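Local atomic coordinates of ubiquitin domain-containing protein DSK2,putative (Plasmodium falciparum, PDB entry 6JL3), a protein that probably acts as a ubiquitin shuttle factor, using its ubiquitin-like domain to engage receptors of the proteasome. Residues A[3-15]-A[64-76]. Numbering follows the deposited sequence.
Sequences MVINVSFKVTGGK and GVADGNTMHLVRS
Phe-9 and Met-71 lie side by side on the inner face of two adjacent parallel strands, with ring atom CE2 of Phe-9 3.8 Å from CB of Met-71. With chi2 at -170° the Met-71 sulfur lies beside the ring, SD 5.0 Å from the Phe-9 centroid, an oblique Met-aromatic contact. On one side of this pair CG1 of Val-7 packs 4.0 Å from CG of Met-71, while the other Val-7 methyl, CG2, meets CG2 of Val-65, the two valines crossing at about a right angle. On the other side Val-11 and Leu-73 run alongside each other, Val-11 CG2 4.1 Å from Leu-73 CB.

The backbones are joined by a ladder of parallel-strand bonds in which Ser-8 and Lys-10 use both N and O. Ser-8 N donates to Asn-69 O and Met-71 N to Ser-8 O; Lys-10 N donates to Met-71 O, and Lys-10 O accepts from Leu-73 N. The ladder fades at Thr-12 N, whose bond to Leu-73 O is weak at 3.3 Å, and a water bridges Thr-12 OG1 to Arg-75 N. On the outer face the Lys-10 aliphatic chain lies along the His-72 imidazole, CB to CD2 3.8 Å.

At the opposite end, the type II turn Ala-66 to Asn-69 closes on Asn-6. Asp-67 OD1 accepts Asn-6 N at 2.9 Å, nearly straight (168°) but from 46° above the carboxylate plane, and Gly-68 N reaches Asn-6 O at 2.7 Å. Within the turn, Asn-69 OD1 accepts Ala-66 N from above the carbonyl plane.

These are the central parallel strands of the ubiquitin-like beta-grasp sheet: 15-21 flanks 5-11, 45-49 flanks 70-75, and helix 27-35 packs on Phe-9, Met-71 and Leu-73 through Leu-30 and Cys-34.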
loop_
_atom_site.group_PDB
_atom_site.type_symbol
_atom_site.label_atom_id
_atom_site.label_comp_id
_atom_site.label_asym_id
_atom_site.label_seq_id
_atom_site.Cartn_x
_atom_site.Cartn_y
_atom_site.Cartn_z
ATOM N N MET A 3 -2.549 15.909 7.727
ATOM C CA MET A 3 -2.969 15.943 6.331
ATOM C C MET A 3 -2.775 14.585 5.678
ATOM O O MET A 3 -1.789 13.883 5.928
ATOM C CB MET A 3 -2.190 17.002 5.556
ATOM C CG MET A 3 -2.566 18.427 5.917
ATOM S SD MET A 3 -3.664 19.212 4.724
ATOM C CE MET A 3 -2.556 19.430 3.334
ATOM N N VAL A 4 -3.720 14.222 4.821
ATOM C CA VAL A 4 -3.708 12.914 4.189
ATOM C C VAL A 4 -3.628 13.068 2.675
ATOM O O VAL A 4 -3.973 14.105 2.101
ATOM C CB VAL A 4 -4.918 12.046 4.601
ATOM C CG1 VAL A 4 -4.798 11.620 6.059
ATOM C CG2 VAL A 4 -6.228 12.797 4.364
ATOM N N ILE A 5 -3.131 12.007 2.040
ATOM C CA ILE A 5 -3.088 11.859 0.595
ATOM C C ILE A 5 -3.872 10.598 0.243
ATOM O O ILE A 5 -4.018 9.684 1.055
ATOM C CB ILE A 5 -1.636 11.771 0.061
ATOM C CG1 ILE A 5 -0.933 10.511 0.580
ATOM C CG2 ILE A 5 -0.849 13.031 0.428
ATOM C CD1 ILE A 5 0.339 10.153 -0.196
ATOM N N ASN A 6 -4.361 10.543 -0.989
ATOM C CA ASN A 6 -5.046 9.353 -1.469
ATOM C C ASN A 6 -4.069 8.435 -2.187
ATOM O O ASN A 6 -3.248 8.883 -2.992
ATOM C CB ASN A 6 -6.175 9.727 -2.434
ATOM C CG ASN A 6 -7.342 10.382 -1.736
ATOM O OD1 ASN A 6 -7.827 9.892 -0.714
ATOM N ND2 ASN A 6 -7.797 11.502 -2.279
ATOM N N VAL A 7 -4.157 7.145 -1.880
ATOM C CA VAL A 7 -3.428 6.107 -2.593
ATOM C C VAL A 7 -4.427 5.034 -2.998
ATOM O O VAL A 7 -5.233 4.578 -2.176
ATOM C CB VAL A 7 -2.296 5.503 -1.742
ATOM C CG1 VAL A 7 -1.603 4.369 -2.485
ATOM C CG2 VAL A 7 -1.303 6.593 -1.349
ATOM N N SER A 8 -4.394 4.652 -4.268
ATOM C CA SER A 8 -5.265 3.624 -4.803
ATOM C C SER A 8 -4.497 2.317 -4.927
ATOM O O SER A 8 -3.289 2.307 -5.169
ATOM C CB SER A 8 -5.793 4.035 -6.174
ATOM O OG SER A 8 -6.623 5.172 -6.067
ATOM N N PHE A 9 -5.217 1.214 -4.764
ATOM C CA PHE A 9 -4.651 -0.117 -4.882
ATOM C C PHE A 9 -5.391 -0.919 -5.936
ATOM O O PHE A 9 -6.629 -0.934 -5.972
ATOM C CB PHE A 9 -4.728 -0.857 -3.556
ATOM C CG PHE A 9 -3.742 -0.363 -2.576
ATOM C CD1 PHE A 9 -4.048 0.715 -1.771
ATOM C CD2 PHE A 9 -2.484 -0.933 -2.495
ATOM C CE1 PHE A 9 -3.130 1.196 -0.886
ATOM C CE2 PHE A 9 -1.563 -0.458 -1.605
ATOM C CZ PHE A 9 -1.885 0.611 -0.802
ATOM N N LYS A 10 -4.620 -1.583 -6.788
ATOM C CA LYS A 10 -5.106 -2.626 -7.674
ATOM C C LYS A 10 -4.648 -3.949 -7.083
ATOM O O LYS A 10 -3.439 -4.171 -6.910
ATOM C CB LYS A 10 -4.557 -2.428 -9.079
ATOM C CG LYS A 10 -5.155 -1.213 -9.756
ATOM C CD LYS A 10 -4.595 -1.010 -11.143
ATOM C CE LYS A 10 -5.397 0.019 -11.930
ATOM N NZ LYS A 10 -4.935 0.079 -13.349
ATOM N N VAL A 11 -5.613 -4.800 -6.742
ATOM C CA VAL A 11 -5.371 -6.045 -6.030
ATOM C C VAL A 11 -5.704 -7.212 -6.946
ATOM O O VAL A 11 -6.686 -7.162 -7.699
ATOM C CB VAL A 11 -6.245 -6.108 -4.760
ATOM C CG1 VAL A 11 -5.866 -7.304 -3.906
ATOM C CG2 VAL A 11 -6.157 -4.808 -3.975
ATOM N N THR A 12 -4.902 -8.278 -6.851
ATOM C CA THR A 12 -5.161 -9.485 -7.623
ATOM C C THR A 12 -6.625 -9.887 -7.494
ATOM O O THR A 12 -7.233 -9.777 -6.421
ATOM C CB THR A 12 -4.290 -10.636 -7.112
ATOM O OG1 THR A 12 -2.925 -10.228 -7.058
ATOM C CG2 THR A 12 -4.385 -11.846 -8.031
ATOM N N GLY A 13 -7.193 -10.362 -8.597
ATOM C CA GLY A 13 -8.591 -10.726 -8.626
ATOM C C GLY A 13 -9.525 -9.610 -9.010
ATOM O O GLY A 13 -10.722 -9.698 -8.712
ATOM N N GLY A 14 -9.026 -8.562 -9.656
ATOM C CA GLY A 14 -9.889 -7.506 -10.150
ATOM C C GLY A 14 -10.524 -6.661 -9.069
ATOM O O GLY A 14 -11.673 -6.229 -9.214
ATOM N N LYS A 15 -9.797 -6.399 -7.993
ATOM C CA LYS A 15 -10.294 -5.627 -6.868
ATOM C C LYS A 15 -9.554 -4.296 -6.797
ATOM O O LYS A 15 -8.361 -4.203 -7.118
ATOM C CB LYS A 15 -10.135 -6.436 -5.583
ATOM C CG LYS A 15 -10.983 -7.707 -5.630
ATOM C CD LYS A 15 -10.926 -8.513 -4.359
ATOM C CE LYS A 15 -9.569 -9.166 -4.189
ATOM N NZ LYS A 15 -9.704 -10.406 -3.386
ATOM N N GLY A 64 8.818 8.383 -2.177
ATOM C CA GLY A 64 8.210 9.473 -2.909
ATOM C C GLY A 64 6.740 9.293 -3.216
ATOM O O GLY A 64 6.279 9.765 -4.258
ATOM N N VAL A 65 5.987 8.641 -2.327
ATOM C CA VAL A 65 4.563 8.440 -2.565
ATOM C C VAL A 65 3.882 9.793 -2.681
ATOM O O VAL A 65 4.184 10.732 -1.933
ATOM C CB VAL A 65 3.960 7.594 -1.433
ATOM C CG1 VAL A 65 4.012 8.352 -0.128
ATOM C CG2 VAL A 65 2.523 7.193 -1.758
ATOM N N ALA A 66 2.953 9.897 -3.620
ATOM C CA ALA A 66 2.283 11.156 -3.914
ATOM C C ALA A 66 0.779 10.945 -4.009
ATOM O O ALA A 66 0.303 9.860 -4.357
ATOM C CB ALA A 66 2.783 11.749 -5.236
ATOM N N ASP A 67 0.043 12.009 -3.708
ATOM C CA ASP A 67 -1.416 12.009 -3.752
ATOM C C ASP A 67 -1.918 11.580 -5.121
ATOM O O ASP A 67 -1.577 12.190 -6.142
ATOM C CB ASP A 67 -1.878 13.433 -3.433
ATOM C CG ASP A 67 -3.349 13.542 -3.102
ATOM O OD1 ASP A 67 -4.046 12.521 -3.017
ATOM O OD2 ASP A 67 -3.805 14.685 -2.933
ATOM N N GLY A 68 -2.714 10.515 -5.136
ATOM C CA GLY A 68 -3.276 9.976 -6.357
ATOM C C GLY A 68 -2.535 8.785 -6.924
ATOM O O GLY A 68 -3.029 8.174 -7.876
ATOM N N ASN A 69 -1.373 8.438 -6.374
ATOM C CA ASN A 69 -0.622 7.301 -6.885
ATOM C C ASN A 69 -1.425 6.010 -6.742
ATOM O O ASN A 69 -2.253 5.859 -5.838
ATOM C CB ASN A 69 0.703 7.123 -6.122
ATOM C CG ASN A 69 1.818 8.104 -6.529
ATOM O OD1 ASN A 69 2.833 8.190 -5.833
ATOM N ND2 ASN A 69 1.645 8.822 -7.633
ATOM N N THR A 70 -1.132 5.063 -7.627
ATOM C CA THR A 70 -1.668 3.714 -7.567
ATOM C C THR A 70 -0.531 2.740 -7.284
ATOM O O THR A 70 0.560 2.859 -7.845
ATOM C CB THR A 70 -2.372 3.338 -8.881
ATOM O OG1 THR A 70 -3.469 4.235 -9.102
ATOM C CG2 THR A 70 -2.890 1.906 -8.842
ATOM N N MET A 71 -0.784 1.803 -6.385
ATOM C CA MET A 71 0.114 0.701 -6.090
ATOM C C MET A 71 -0.609 -0.600 -6.403
ATOM O O MET A 71 -1.837 -0.644 -6.513
ATOM C CB MET A 71 0.509 0.708 -4.614
ATOM C CG MET A 71 1.115 2.018 -4.151
ATOM S SD MET A 71 1.818 1.888 -2.501
ATOM C CE MET A 71 2.448 3.543 -2.252
ATOM N N HIS A 72 0.160 -1.671 -6.549
ATOM C CA HIS A 72 -0.412 -2.996 -6.690
ATOM C C HIS A 72 -0.211 -3.775 -5.406
ATOM O O HIS A 72 0.814 -3.646 -4.734
ATOM C CB HIS A 72 0.197 -3.759 -7.859
ATOM C CG HIS A 72 -0.240 -3.252 -9.187
ATOM N ND1 HIS A 72 0.252 -2.088 -9.735
ATOM C CD2 HIS A 72 -1.137 -3.737 -10.077
ATOM C CE1 HIS A 72 -0.310 -1.885 -10.912
ATOM N NE2 HIS A 72 -1.159 -2.872 -11.144
ATOM N N LEU A 73 -1.198 -4.581 -5.071
ATOM C CA LEU A 73 -1.141 -5.481 -3.928
ATOM C C LEU A 73 -1.309 -6.902 -4.441
ATOM O O LEU A 73 -2.318 -7.224 -5.086
ATOM C CB LEU A 73 -2.240 -5.123 -2.930
ATOM C CG LEU A 73 -2.293 -5.968 -1.670
ATOM C CD1 LEU A 73 -1.032 -5.813 -0.853
ATOM C CD2 LEU A 73 -3.520 -5.567 -0.868
ATOM N N VAL A 74 -0.310 -7.740 -4.180
ATOM C CA VAL A 74 -0.316 -9.132 -4.598
ATOM C C VAL A 74 -0.020 -10.010 -3.386
ATOM O O VAL A 74 0.415 -9.535 -2.333
ATOM C CB VAL A 74 0.673 -9.413 -5.755
ATOM C CG1 VAL A 74 0.366 -8.503 -6.942
ATOM C CG2 VAL A 74 2.115 -9.261 -5.310
ATOM N N ARG A 75 -0.292 -11.299 -3.545
ATOM C CA ARG A 75 -0.018 -12.283 -2.515
ATOM C C ARG A 75 1.362 -12.889 -2.719
ATOM O O ARG A 75 1.804 -13.101 -3.851
ATOM C CB ARG A 75 -1.021 -13.425 -2.597
ATOM C CG ARG A 75 -2.387 -13.165 -2.035
ATOM C CD ARG A 75 -3.186 -14.469 -2.011
ATOM N NE ARG A 75 -4.561 -14.206 -1.611
ATOM C CZ ARG A 75 -5.007 -14.273 -0.363
ATOM N NH1 ARG A 75 -4.196 -14.623 0.627
ATOM N NH2 ARG A 75 -6.275 -13.992 -0.106
ATOM N N SER A 76 2.031 -13.183 -1.607
ATOM C CA SER A 76 3.280 -13.934 -1.635
ATOM C C SER A 76 3.072 -15.181 -2.474
ATOM O O SER A 76 2.184 -15.980 -2.178
ATOM C CB SER A 76 3.685 -14.339 -0.223
ATOM O OG SER A 76 2.607 -14.963 0.445
HETATM O O HOH W 1 -1.432 -12.296 -5.963
#